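Local coordinates for protein probable porin (Pseudomonas aeruginosa, PDB 2Y0H) that probably acts as an outer-membrane porin of the OprD family, forming a channel through which small solutes pass, at residues Y185-T188 with P189-A193. Residues are numbered along the deposited sequence; the frame is centred on the assembly and turned at random.
Sequences YAFT and PRLSA
Thr188 and Leu191 close a tight hairpin turn, with Pro189 and Arg190 at its bend. Thr188 N donates to Leu191 O over 3.1 Å, on a lone pair in the carbonyl plane. Leu191 N returns a bond to Thr188 O, but approaches from above the Thr188 carbonyl plane, well off a lone pair. The Thr188 side chain adds to this. Its CB lies 3.3 Å from Pro189 CD, a close approach owed largely to the peptide link between the two residues. The OG1 branch is rotated to stagger between N and C of its own backbone (chi1 79°), which points it into the bend. There it accepts a hydrogen bond from Arg190 N at 2.9 Å and a weak one from Leu191 N. OG1 also sits over one face of the Arg190 guanidinium, whose chain folds back through a bend at chi3. Opposite Leu191 the first strand carries two residues, Phe187 and Thr188, in a classic beta bulge. Phe187 CB lies 4.2 Å from Leu191 CG. Farther out, Phe187 CE2 meets Ala193 CB at the ring edge, 3.8 Å away. Tyr185 CD2 sits over the centre of one face of the Phe187 ring, with the two rings steeply inclined to each other. Beyond the bulge, Tyr185 and Ala193 form a regular antiparallel hydrogen-bonded pair, with Tyr185 N to Ala193 O at 2.8 Å. The turn links strands 178-186 and 191-200 of the 18-stranded barrel of the OprD family. Strand 204-216 flanks the second of these, where Leu191 touches Leu211 and Ser192 touches Leu212.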
loop_
_atom_site.group_PDB
_atom_site.type_symbol
_atom_site.label_atom_id
_atom_site.label_comp_id
_atom_site.label_asym_id
_atom_site.label_seq_id
_atom_site.Cartn_x
_atom_site.Cartn_y
_atom_site.Cartn_z
ATOM N N TYR A 185 0.167 -7.330 -18.593
ATOM C CA TYR A 185 0.425 -7.146 -20.011
ATOM C C TYR A 185 -0.074 -5.803 -20.523
ATOM O O TYR A 185 -1.253 -5.481 -20.371
ATOM C CB TYR A 185 -0.196 -8.269 -20.848
ATOM C CG TYR A 185 0.196 -8.150 -22.303
ATOM C CD1 TYR A 185 1.532 -8.250 -22.681
ATOM C CD2 TYR A 185 -0.752 -7.898 -23.292
ATOM C CE1 TYR A 185 1.918 -8.123 -24.005
ATOM C CE2 TYR A 185 -0.376 -7.771 -24.623
ATOM C CZ TYR A 185 0.963 -7.888 -24.971
ATOM O OH TYR A 185 1.363 -7.767 -26.281
ATOM N N ALA A 186 0.826 -5.030 -21.129
ATOM C CA ALA A 186 0.448 -3.785 -21.807
ATOM C C ALA A 186 -0.020 -4.061 -23.228
ATOM O O ALA A 186 0.795 -4.199 -24.135
ATOM C CB ALA A 186 1.607 -2.815 -21.830
ATOM N N PHE A 187 -1.331 -4.157 -23.423
ATOM C CA PHE A 187 -1.875 -4.380 -24.761
ATOM C C PHE A 187 -1.497 -3.237 -25.701
ATOM O O PHE A 187 -1.089 -3.458 -26.840
ATOM C CB PHE A 187 -3.391 -4.552 -24.709
ATOM C CG PHE A 187 -3.831 -5.887 -24.176
ATOM C CD1 PHE A 187 -3.794 -7.010 -24.978
ATOM C CD2 PHE A 187 -4.286 -6.016 -22.876
ATOM C CE1 PHE A 187 -4.202 -8.240 -24.494
ATOM C CE2 PHE A 187 -4.697 -7.241 -22.388
ATOM C CZ PHE A 187 -4.653 -8.353 -23.196
ATOM N N THR A 188 -1.648 -2.014 -25.209
ATOM C CA THR A 188 -1.195 -0.826 -25.918
ATOM C C THR A 188 -0.624 0.066 -24.837
ATOM O O THR A 188 -0.720 -0.274 -23.660
ATOM C CB THR A 188 -2.354 -0.115 -26.645
ATOM O OG1 THR A 188 -3.119 0.662 -25.710
ATOM C CG2 THR A 188 -3.264 -1.133 -27.332
ATOM N N PRO A 189 -0.017 1.198 -25.214
ATOM C CA PRO A 189 0.495 2.077 -24.158
ATOM C C PRO A 189 -0.646 2.771 -23.409
ATOM O O PRO A 189 -0.399 3.460 -22.421
ATOM C CB PRO A 189 1.335 3.100 -24.930
ATOM C CG PRO A 189 1.589 2.473 -26.269
ATOM C CD PRO A 189 0.371 1.661 -26.554
ATOM N N ARG A 190 -1.876 2.579 -23.884
ATOM C CA ARG A 190 -3.074 3.136 -23.247
ATOM C C ARG A 190 -3.806 2.098 -22.388
ATOM O O ARG A 190 -4.581 2.453 -21.495
ATOM C CB ARG A 190 -4.054 3.654 -24.310
ATOM C CG ARG A 190 -3.826 5.087 -24.798
ATOM C CD ARG A 190 -4.794 5.419 -25.942
ATOM N NE ARG A 190 -4.460 4.689 -27.169
ATOM C CZ ARG A 190 -5.097 3.604 -27.611
ATOM N NH1 ARG A 190 -6.127 3.106 -26.936
ATOM N NH2 ARG A 190 -4.706 3.015 -28.739
ATOM N N LEU A 191 -3.563 0.820 -22.672
ATOM C CA LEU A 191 -4.363 -0.259 -22.106
ATOM C C LEU A 191 -3.528 -1.435 -21.616
ATOM O O LEU A 191 -2.837 -2.086 -22.400
ATOM C CB LEU A 191 -5.362 -0.763 -23.145
ATOM C CG LEU A 191 -6.135 -2.029 -22.782
ATOM C CD1 LEU A 191 -6.993 -1.811 -21.558
ATOM C CD2 LEU A 191 -7.001 -2.449 -23.946
ATOM N N SER A 192 -3.614 -1.717 -20.320
ATOM C CA SER A 192 -2.927 -2.860 -19.751
ATOM C C SER A 192 -3.846 -3.648 -18.833
ATOM O O SER A 192 -4.807 -3.114 -18.290
ATOM C CB SER A 192 -1.680 -2.415 -18.993
ATOM O OG SER A 192 -2.039 -1.527 -17.961
ATOM N N ALA A 193 -3.548 -4.930 -18.670
ATOM C CA ALA A 193 -4.347 -5.784 -17.824
ATOM C C ALA A 193 -3.435 -6.560 -16.887
ATOM O O ALA A 193 -2.274 -6.833 -17.213
ATOM C CB ALA A 193 -5.181 -6.730 -18.674
#